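Side-chain contacts in immune protein (Enterobacter cloacae, PDB 6D7Y), which is an immunity protein that binds the toxic C-terminal tip of CdiA and probably neutralises it in contact-dependent growth inhibition: residues B[8-13]-B[88-93]; B[15-20]-B[51-56]; B[100-105]-B[109-114]. One frame throughout, in Å; residues are numbered along the deposited sequence.

Contact 1: residues B[8-13]-B[88-93]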
loop_
_atom_site.group_PDB
_atom_site.type_symbol
_atom_site.label_atom_id
_atom_site.label_comp_id
_atom_site.label_asym_id
_atom_site.label_seq_id
_atom_site.Cartn_x
_atom_site.Cartn_y
_atom_site.Cartn_z
ATOM N N ILE B 8 -4.015 3.096 2.119
ATOM C CA ILE B 8 -4.600 1.855 1.682
ATOM C C ILE B 8 -5.355 1.971 0.360
ATOM O O ILE B 8 -6.111 2.941 0.161
ATOM C CB ILE B 8 -5.705 1.399 2.693
ATOM C CG1 ILE B 8 -5.183 1.269 4.137
ATOM C CG2 ILE B 8 -6.341 0.081 2.262
ATOM C CD1 ILE B 8 -4.225 0.173 4.373
ATOM N N PHE B 9 -5.118 0.997 -0.528
ATOM C CA PHE B 9 -5.895 0.848 -1.777
ATOM C C PHE B 9 -6.866 -0.271 -1.365
ATOM O O PHE B 9 -6.460 -1.430 -1.225
ATOM C CB PHE B 9 -5.055 0.366 -2.946
ATOM C CG PHE B 9 -3.950 1.298 -3.379
ATOM C CD1 PHE B 9 -2.675 1.178 -2.841
ATOM C CD2 PHE B 9 -4.159 2.239 -4.387
ATOM C CE1 PHE B 9 -1.642 1.999 -3.273
ATOM C CE2 PHE B 9 -3.130 3.068 -4.821
ATOM C CZ PHE B 9 -1.864 2.939 -4.263
ATOM N N GLU B 10 -8.140 0.066 -1.146
ATOM C CA GLU B 10 -9.124 -0.911 -0.676
ATOM C C GLU B 10 -9.947 -1.488 -1.816
ATOM O O GLU B 10 -10.436 -0.740 -2.647
ATOM C CB GLU B 10 -10.077 -0.259 0.299
ATOM C CG GLU B 10 -11.031 -1.235 0.966
ATOM C CD GLU B 10 -12.041 -0.542 1.847
ATOM O OE1 GLU B 10 -12.620 0.447 1.394
ATOM O OE2 GLU B 10 -12.269 -1.002 2.987
ATOM N N GLY B 11 -10.103 -2.815 -1.822
ATOM C CA GLY B 11 -10.888 -3.510 -2.855
ATOM C C GLY B 11 -10.293 -3.357 -4.240
ATOM O O GLY B 11 -10.930 -2.850 -5.151
ATOM N N VAL B 12 -9.065 -3.813 -4.392
ATOM C CA VAL B 12 -8.357 -3.708 -5.657
ATOM C C VAL B 12 -8.945 -4.713 -6.665
ATOM O O VAL B 12 -9.456 -5.772 -6.282
ATOM C CB VAL B 12 -6.839 -3.956 -5.445
ATOM C CG1 VAL B 12 -6.060 -3.862 -6.750
ATOM C CG2 VAL B 12 -6.287 -2.970 -4.422
ATOM N N ASN B 13 -8.900 -4.358 -7.942
ATOM C CA ASN B 13 -9.378 -5.254 -9.008
ATOM C C ASN B 13 -8.342 -6.371 -9.130
ATOM O O ASN B 13 -7.219 -6.124 -9.559
ATOM C CB ASN B 13 -9.533 -4.483 -10.312
ATOM C CG ASN B 13 -9.997 -5.358 -11.462
ATOM O OD1 ASN B 13 -9.612 -6.529 -11.567
ATOM N ND2 ASN B 13 -10.807 -4.785 -12.348
ATOM N N LEU B 88 -3.267 -8.265 1.062
ATOM C CA LEU B 88 -4.078 -9.228 1.781
ATOM C C LEU B 88 -5.347 -9.574 1.061
ATOM O O LEU B 88 -5.967 -8.702 0.488
ATOM C CB LEU B 88 -4.397 -8.694 3.187
ATOM C CG LEU B 88 -5.042 -7.331 3.418
ATOM C CD1 LEU B 88 -6.530 -7.313 3.174
ATOM C CD2 LEU B 88 -4.855 -6.904 4.866
ATOM N N LYS B 89 -5.711 -10.853 1.072
ATOM C CA LYS B 89 -6.969 -11.254 0.449
ATOM C C LYS B 89 -7.825 -11.823 1.584
ATOM O O LYS B 89 -7.344 -12.597 2.415
ATOM C CB LYS B 89 -6.814 -12.227 -0.749
ATOM C CG LYS B 89 -6.905 -13.712 -0.454
ATOM C CD LYS B 89 -7.224 -14.495 -1.723
ATOM C CE LYS B 89 -7.660 -15.905 -1.380
ATOM N NZ LYS B 89 -8.277 -16.594 -2.537
ATOM N N TYR B 90 -9.085 -11.402 1.610
ATOM C CA TYR B 90 -10.061 -11.782 2.630
ATOM C C TYR B 90 -11.401 -11.987 1.929
ATOM O O TYR B 90 -11.506 -11.746 0.724
ATOM C CB TYR B 90 -10.173 -10.681 3.702
ATOM C CG TYR B 90 -10.474 -9.321 3.135
ATOM C CD1 TYR B 90 -9.468 -8.578 2.551
ATOM C CD2 TYR B 90 -11.762 -8.757 3.200
ATOM C CE1 TYR B 90 -9.708 -7.325 2.012
ATOM C CE2 TYR B 90 -12.021 -7.493 2.666
ATOM C CZ TYR B 90 -10.978 -6.787 2.060
ATOM O OH TYR B 90 -11.159 -5.534 1.505
ATOM N N GLU B 91 -12.424 -12.392 2.686
ATOM C CA GLU B 91 -13.759 -12.671 2.107
ATOM C C GLU B 91 -14.300 -11.550 1.202
ATOM O O GLU B 91 -14.911 -11.823 0.168
ATOM C CB GLU B 91 -14.777 -13.005 3.212
ATOM C CG GLU B 91 -16.139 -13.481 2.694
ATOM C CD GLU B 91 -17.098 -13.893 3.801
ATOM O OE1 GLU B 91 -16.728 -13.792 4.994
ATOM O OE2 GLU B 91 -18.228 -14.313 3.475
ATOM N N GLY B 92 -14.096 -10.303 1.605
ATOM C CA GLY B 92 -14.560 -9.164 0.807
ATOM C C GLY B 92 -13.718 -8.742 -0.394
ATOM O O GLY B 92 -14.171 -7.927 -1.194
ATOM N N GLY B 93 -12.495 -9.266 -0.525
ATOM C CA GLY B 93 -11.641 -8.900 -1.659
ATOM C C GLY B 93 -10.158 -8.803 -1.332
ATOM O O GLY B 93 -9.656 -9.556 -0.498
#

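Contact 2: residues B[15-20]-B[51-56]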
loop_
_atom_site.group_PDB
_atom_site.type_symbol
_atom_site.label_atom_id
_atom_site.label_comp_id
_atom_site.label_asym_id
_atom_site.label_seq_id
_atom_site.Cartn_x
_atom_site.Cartn_y
_atom_site.Cartn_z
ATOM N N SER B 15 -7.717 -8.617 -11.189
ATOM C CA SER B 15 -7.129 -8.787 -12.528
ATOM C C SER B 15 -6.022 -7.751 -12.794
ATOM O O SER B 15 -5.210 -7.946 -13.691
ATOM C CB SER B 15 -8.190 -8.662 -13.631
ATOM O OG SER B 15 -9.141 -9.709 -13.565
ATOM N N ARG B 16 -6.017 -6.656 -12.022
ATOM C CA ARG B 16 -5.044 -5.560 -12.172
ATOM C C ARG B 16 -3.997 -5.548 -11.053
ATOM O O ARG B 16 -3.074 -4.738 -11.088
ATOM C CB ARG B 16 -5.767 -4.206 -12.117
ATOM C CG ARG B 16 -6.966 -4.042 -13.048
ATOM C CD ARG B 16 -6.632 -3.892 -14.522
ATOM N NE ARG B 16 -5.979 -2.611 -14.829
ATOM C CZ ARG B 16 -4.688 -2.433 -15.125
ATOM N NH1 ARG B 16 -4.245 -1.204 -15.377
ATOM N NH2 ARG B 16 -3.833 -3.454 -15.206
ATOM N N LEU B 17 -4.165 -6.421 -10.058
ATOM C CA LEU B 17 -3.252 -6.502 -8.904
ATOM C C LEU B 17 -1.759 -6.531 -9.249
ATOM O O LEU B 17 -0.998 -5.710 -8.755
ATOM C CB LEU B 17 -3.619 -7.714 -8.044
ATOM C CG LEU B 17 -2.785 -7.984 -6.790
ATOM C CD1 LEU B 17 -2.700 -6.749 -5.905
ATOM C CD2 LEU B 17 -3.382 -9.168 -6.045
ATOM N N PHE B 18 -1.329 -7.488 -10.061
ATOM C CA PHE B 18 0.085 -7.549 -10.464
ATOM C C PHE B 18 0.597 -6.210 -11.007
ATOM O O PHE B 18 1.663 -5.746 -10.635
ATOM C CB PHE B 18 0.316 -8.630 -11.526
ATOM C CG PHE B 18 1.692 -8.572 -12.151
ATOM C CD1 PHE B 18 2.795 -9.132 -11.507
ATOM C CD2 PHE B 18 1.890 -7.933 -13.367
ATOM C CE1 PHE B 18 4.063 -9.066 -12.077
ATOM C CE2 PHE B 18 3.153 -7.859 -13.938
ATOM C CZ PHE B 18 4.242 -8.432 -13.297
ATOM N N PHE B 19 -0.176 -5.590 -11.890
ATOM C CA PHE B 19 0.236 -4.328 -12.509
ATOM C C PHE B 19 0.244 -3.166 -11.512
ATOM O O PHE B 19 1.073 -2.254 -11.613
ATOM C CB PHE B 19 -0.605 -4.100 -13.768
ATOM C CG PHE B 19 -0.493 -5.248 -14.745
ATOM C CD1 PHE B 19 0.627 -5.370 -15.564
ATOM C CD2 PHE B 19 -1.474 -6.248 -14.797
ATOM C CE1 PHE B 19 0.761 -6.446 -16.428
ATOM C CE2 PHE B 19 -1.350 -7.322 -15.672
ATOM C CZ PHE B 19 -0.228 -7.423 -16.486
ATOM N N LEU B 20 -0.662 -3.212 -10.538
ATOM C CA LEU B 20 -0.662 -2.209 -9.478
ATOM C C LEU B 20 0.635 -2.392 -8.685
ATOM O O LEU B 20 1.350 -1.436 -8.431
ATOM C CB LEU B 20 -1.862 -2.378 -8.544
ATOM C CG LEU B 20 -1.922 -1.452 -7.317
ATOM C CD1 LEU B 20 -1.950 0.008 -7.718
ATOM C CD2 LEU B 20 -3.139 -1.785 -6.475
ATOM N N LEU B 51 3.033 -15.003 -11.879
ATOM C CA LEU B 51 2.659 -16.300 -11.287
ATOM C C LEU B 51 2.589 -16.214 -9.757
ATOM O O LEU B 51 1.821 -16.946 -9.135
ATOM C CB LEU B 51 3.600 -17.425 -11.743
ATOM C CG LEU B 51 3.606 -17.716 -13.248
ATOM C CD1 LEU B 51 4.618 -18.808 -13.574
ATOM C CD2 LEU B 51 2.217 -18.099 -13.754
ATOM N N LEU B 52 3.399 -15.337 -9.162
ATOM C CA LEU B 52 3.357 -15.104 -7.718
ATOM C C LEU B 52 1.953 -14.629 -7.329
ATOM O O LEU B 52 1.330 -15.157 -6.408
ATOM C CB LEU B 52 4.384 -14.031 -7.320
ATOM C CG LEU B 52 4.276 -13.322 -5.956
ATOM C CD1 LEU B 52 4.186 -14.270 -4.766
ATOM C CD2 LEU B 52 5.449 -12.367 -5.787
ATOM N N ILE B 53 1.471 -13.636 -8.064
ATOM C CA ILE B 53 0.158 -13.057 -7.829
ATOM C C ILE B 53 -0.964 -14.047 -8.130
ATOM O O ILE B 53 -1.956 -14.112 -7.401
ATOM C CB ILE B 53 -0.021 -11.769 -8.666
ATOM C CG1 ILE B 53 1.163 -10.801 -8.436
ATOM C CG2 ILE B 53 -1.370 -11.119 -8.386
ATOM C CD1 ILE B 53 1.489 -10.511 -6.988
ATOM N N ASP B 54 -0.789 -14.832 -9.195
ATOM C CA ASP B 54 -1.776 -15.827 -9.589
ATOM C C ASP B 54 -1.945 -16.860 -8.470
ATOM O O ASP B 54 -3.070 -17.218 -8.111
ATOM C CB ASP B 54 -1.360 -16.508 -10.902
ATOM C CG ASP B 54 -2.459 -17.389 -11.487
ATOM O OD1 ASP B 54 -3.637 -17.212 -11.084
ATOM O OD2 ASP B 54 -2.155 -18.242 -12.368
ATOM N N SER B 55 -0.823 -17.314 -7.909
ATOM C CA SER B 55 -0.843 -18.285 -6.809
ATOM C C SER B 55 -1.492 -17.675 -5.589
ATOM O O SER B 55 -2.257 -18.330 -4.901
ATOM C CB SER B 55 0.571 -18.730 -6.446
ATOM O OG SER B 55 1.157 -19.401 -7.531
ATOM N N PHE B 56 -1.164 -16.419 -5.320
ATOM C CA PHE B 56 -1.745 -15.688 -4.187
ATOM C C PHE B 56 -3.272 -15.650 -4.321
ATOM O O PHE B 56 -3.988 -15.976 -3.376
ATOM C CB PHE B 56 -1.143 -14.276 -4.117
ATOM C CG PHE B 56 -1.822 -13.358 -3.136
ATOM C CD1 PHE B 56 -1.530 -13.425 -1.779
ATOM C CD2 PHE B 56 -2.732 -12.410 -3.577
ATOM C CE1 PHE B 56 -2.151 -12.573 -0.871
ATOM C CE2 PHE B 56 -3.358 -11.555 -2.677
ATOM C CZ PHE B 56 -3.070 -11.639 -1.323
#

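Contact 3: residues B[100-105]-B[109-114]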
loop_
_atom_site.group_PDB
_atom_site.type_symbol
_atom_site.label_atom_id
_atom_site.label_comp_id
_atom_site.label_asym_id
_atom_site.label_seq_id
_atom_site.Cartn_x
_atom_site.Cartn_y
_atom_site.Cartn_z
ATOM N N PHE B 100 4.353 3.285 7.018
ATOM C CA PHE B 100 5.629 3.999 7.213
ATOM C C PHE B 100 5.581 4.934 8.419
ATOM O O PHE B 100 4.533 5.490 8.746
ATOM C CB PHE B 100 5.962 4.815 5.961
ATOM C CG PHE B 100 4.867 5.770 5.554
ATOM C CD1 PHE B 100 3.835 5.345 4.744
ATOM C CD2 PHE B 100 4.879 7.091 5.985
ATOM C CE1 PHE B 100 2.819 6.218 4.370
ATOM C CE2 PHE B 100 3.887 7.970 5.619
ATOM C CZ PHE B 100 2.841 7.542 4.823
ATOM N N TYR B 101 6.708 5.092 9.118
ATOM C CA TYR B 101 6.728 6.008 10.245
ATOM C C TYR B 101 7.027 7.430 9.781
ATOM O O TYR B 101 7.661 7.630 8.734
ATOM C CB TYR B 101 7.798 5.594 11.300
ATOM C CG TYR B 101 7.440 4.357 12.076
ATOM C CD1 TYR B 101 7.772 3.092 11.607
ATOM C CD2 TYR B 101 6.764 4.444 13.288
ATOM C CE1 TYR B 101 7.438 1.944 12.329
ATOM C CE2 TYR B 101 6.425 3.315 14.010
ATOM C CZ TYR B 101 6.750 2.067 13.526
ATOM O OH TYR B 101 6.421 0.941 14.252
HETATM N N MSE B 102 6.575 8.413 10.564
HETATM C CA MSE B 102 6.900 9.829 10.331
HETATM C C MSE B 102 7.185 10.377 11.704
HETATM O O MSE B 102 6.583 9.939 12.683
HETATM C CB MSE B 102 5.826 10.656 9.638
HETATM C CG MSE B 102 5.477 10.143 8.246
HETATM SE SE MSE B 102 6.934 10.397 6.927
HETATM C CE MSE B 102 7.116 12.361 7.026
ATOM N N ASN B 103 8.105 11.333 11.799
ATOM C CA ASN B 103 8.488 11.922 13.108
ATOM C C ASN B 103 7.458 12.866 13.718
ATOM O O ASN B 103 7.492 13.098 14.932
ATOM C CB ASN B 103 9.854 12.626 13.021
ATOM C CG ASN B 103 11.017 11.656 12.897
ATOM O OD1 ASN B 103 10.907 10.483 13.253
ATOM N ND2 ASN B 103 12.156 12.154 12.426
ATOM N N ASP B 104 6.539 13.403 12.905
ATOM C CA ASP B 104 5.522 14.310 13.431
ATOM C C ASP B 104 4.326 14.367 12.497
ATOM O O ASP B 104 4.425 13.935 11.346
ATOM C CB ASP B 104 6.111 15.698 13.670
ATOM C CG ASP B 104 6.639 16.334 12.410
ATOM O OD1 ASP B 104 5.837 16.600 11.498
ATOM O OD2 ASP B 104 7.853 16.616 12.343
ATOM N N PHE B 105 3.207 14.886 13.003
ATOM C CA PHE B 105 1.966 14.971 12.223
ATOM C C PHE B 105 2.029 15.982 11.085
ATOM O O PHE B 105 1.412 15.773 10.042
ATOM C CB PHE B 105 0.743 15.248 13.123
ATOM C CG PHE B 105 0.214 14.023 13.828
ATOM C CD1 PHE B 105 0.741 13.613 15.033
ATOM C CD2 PHE B 105 -0.820 13.280 13.273
ATOM C CE1 PHE B 105 0.257 12.482 15.669
ATOM C CE2 PHE B 105 -1.306 12.153 13.899
ATOM C CZ PHE B 105 -0.760 11.754 15.111
ATOM N N GLY B 109 1.349 14.952 7.295
ATOM C CA GLY B 109 0.283 15.606 6.533
ATOM C C GLY B 109 0.692 15.982 5.133
ATOM O O GLY B 109 -0.103 15.899 4.201
ATOM N N LYS B 110 1.945 16.400 4.968
ATOM C CA LYS B 110 2.461 16.779 3.643
ATOM C C LYS B 110 2.577 15.554 2.749
ATOM O O LYS B 110 2.154 15.589 1.583
ATOM C CB LYS B 110 3.793 17.518 3.788
ATOM C CG LYS B 110 3.633 18.847 4.504
ATOM C CD LYS B 110 4.970 19.547 4.723
ATOM C CE LYS B 110 4.779 20.919 5.354
ATOM N NZ LYS B 110 6.092 21.526 5.705
ATOM N N VAL B 111 3.089 14.461 3.321
ATOM C CA VAL B 111 3.227 13.174 2.622
ATOM C C VAL B 111 1.846 12.632 2.251
ATOM O O VAL B 111 1.629 12.120 1.139
ATOM C CB VAL B 111 3.980 12.154 3.512
ATOM C CG1 VAL B 111 3.959 10.754 2.907
ATOM C CG2 VAL B 111 5.408 12.621 3.734
HETATM N N MSE B 112 0.897 12.778 3.167
HETATM C CA MSE B 112 -0.463 12.312 2.915
HETATM C C MSE B 112 -1.098 12.986 1.720
HETATM O O MSE B 112 -1.760 12.321 0.910
HETATM C CB MSE B 112 -1.316 12.524 4.167
HETATM C CG MSE B 112 -0.884 11.568 5.265
HETATM SE SE MSE B 112 -1.596 9.785 4.826
HETATM C CE MSE B 112 -0.807 8.778 6.285
ATOM N N LEU B 113 -0.947 14.305 1.610
ATOM C CA LEU B 113 -1.515 15.039 0.477
ATOM C C LEU B 113 -0.873 14.615 -0.838
ATOM O O LEU B 113 -1.547 14.563 -1.870
ATOM C CB LEU B 113 -1.476 16.555 0.678
ATOM C CG LEU B 113 -2.452 17.142 1.709
ATOM C CD1 LEU B 113 -2.278 18.647 1.780
ATOM C CD2 LEU B 113 -3.904 16.824 1.363
ATOM N N GLU B 114 0.411 14.282 -0.805
ATOM C CA GLU B 114 1.085 13.785 -2.000
ATOM C C GLU B 114 0.547 12.398 -2.348
ATOM O O GLU B 114 0.327 12.107 -3.522
ATOM C CB GLU B 114 2.608 13.789 -1.837
ATOM C CG GLU B 114 3.217 15.182 -1.746
ATOM C CD GLU B 114 3.078 16.036 -3.011
ATOM O OE1 GLU B 114 3.585 17.179 -2.992
ATOM O OE2 GLU B 114 2.480 15.606 -4.029
#

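Contact 1: residues B[8-13]-B[88-93]
Tyr-90 reaches from the tip of the hairpin joining strands 78-90 and 93-102 to segment 8-13, where its hydroxyl comes beside Glu-10 and Gly-11. From CB the side chain sets out with chi1 at 54°, which puts CG between the backbone N and the carbonyl carbon, turns the ring back over its own turn and leaves the hydroxyl to meet 8-13. Farther out, CD2 and CE2 lie over the turn, and the backbone N of Gly-93 sits beneath one ring face, 3.7 Å from Tyr-90 CE2 and nearer the ring's edge than its middle. That nitrogen is already committed to the hairpin, since Gly-93 N donates to Tyr-90 O at 2.9 Å and closes the type I turn. At the tip, Tyr-90 OH lies 4.3 Å from Glu-10 CG and 4.4 Å from Gly-11 N, both loose approaches. The chain of Glu-10 is extended, so its methylene passes the hydroxyl while OE1 goes on to Asn-130. Gly-11 has a positive phi of 64°, which by itself favours glycine, and its CA is 5.6 Å from Gly-93 CA. The polar link is indirect: Tyr-90 OH and Gly-11 N both hydrogen-bond to OD1 of Asp-95 on strand 93-102, which lies between 3-10 and 78-90 in the antiparallel sheet. One carboxylate oxygen of the middle strand thus bridges next-but-one neighbours at the surface, with no direct bond between them and little apolar burial.

Contact 2: residues B[15-20]-B[51-56]
Phe-18 and Ile-53 mark the closest backbone approach of two helices, with their CA atoms 6.1 Å apart. Residues 17-20 form the first turn of helix 17-25, whereas 51-56 belong to the body of helix 50-58. Ile-53 points at the other helix and divides its two branches between neighbouring residues. Its CG2, anti to the backbone N, meets the end of Leu-17, with Leu-17 CD2 3.7 Å from Ile-53 CG2. With chi1 at -52°, CG1 goes the other way and reaches the rim of the Phe-18 ring, 3.9 Å from Phe-18 CD1 and close to the ring plane. Ile-53 CG1 is also 3.9 Å from Phe-18 CB, and so sits against both the base and the rim of that side chain. On the far side of the same ring, Phe-18 CD2 stands 3.5 Å above the centre of the Phe-19 ring. One turn along from Ile-53, Phe-56 CD2 lies 4.1 Å from Leu-17 CD2, the two side chains crossing at about a right angle. This is apolar helix-helix packing between the start of helix 17-25 and helix 50-58, and both helices also lie against the sheet: Leu-17 rests on Val-94 and Val-96 of strand 93-102, while Phe-56 packs edge-to-face with Phe-65 of strand 63-75. Leu-17 touches Leu-57 as well, and Leu-20 extends the packing toward Ile-122 and Phe-126 of helix 105-126.

Contact 3: residues B[100-105]-B[109-114]
Phe-100 and Met-102 meet Val-111 and Met-112 in an apolar contact between the end of strand 93-102 and the first turns of helix 105-126, which follows it in the chain and packs against the sheet. The axes of strand 100-102 and of helix segment 109-114 come within 10.6 Å and run at 138° to each other. Val-111 faces the strand with both methyls, each serving a different residue. CG1, anti to the backbone N, meets the far end of the Phe-100 ring, which comes from the opposite direction; Phe-100 CE2 is 3.9 Å from Val-111 CG1. Val-111 CG2 is met by the terminal methyl of selenomethionine Met-102, whose CE comes within 3.7 Å of it because the chain folds over at both chi2 (-69°) and chi3 (-59°). Met-112, also selenomethionine, sends its methyl obliquely to the ring, with Met-112 CE 4.1 Å from Phe-100 CZ. At the start of the helix Asp-104 is the N-cap, with OD1 bonded to the backbone N of Ser-107. Phe-100 and Val-111 both touch Leu-80 of strand 78-90, and Met-112 touches Phe-5 and Val-7 of strand 3-10. Direct side-chain contact is thus purely apolar; the one hydrogen bond across the segments is an ordinary helical bond, Gly-109 N to Phe-105 O at 2.9 Å, and the Asp-104 carboxylate caps an early amide.

Contact 2 is the buried one, contact 3 is partly buried, and contact 1 lies at the surface. Contacts 1 and 2 are neighbours, their centres 12 Å apart: Val-12 packs against Leu-20 and Phe-56 against the backbone of 88-89, so the end of strand 78-90 and the helix pair share a border. Contact 3 stands on the opposite side of the chain's centre, yet it is tied to contact 1 through the common sheet, since strand 93-102 lies between 3-10 and 78-90. Chemistry follows position: contact 1 depends on a carboxylate of the intervening strand, branched and aromatic residues join helices in contact 2, and contact 3 combines apolar packing with helix-start bonds.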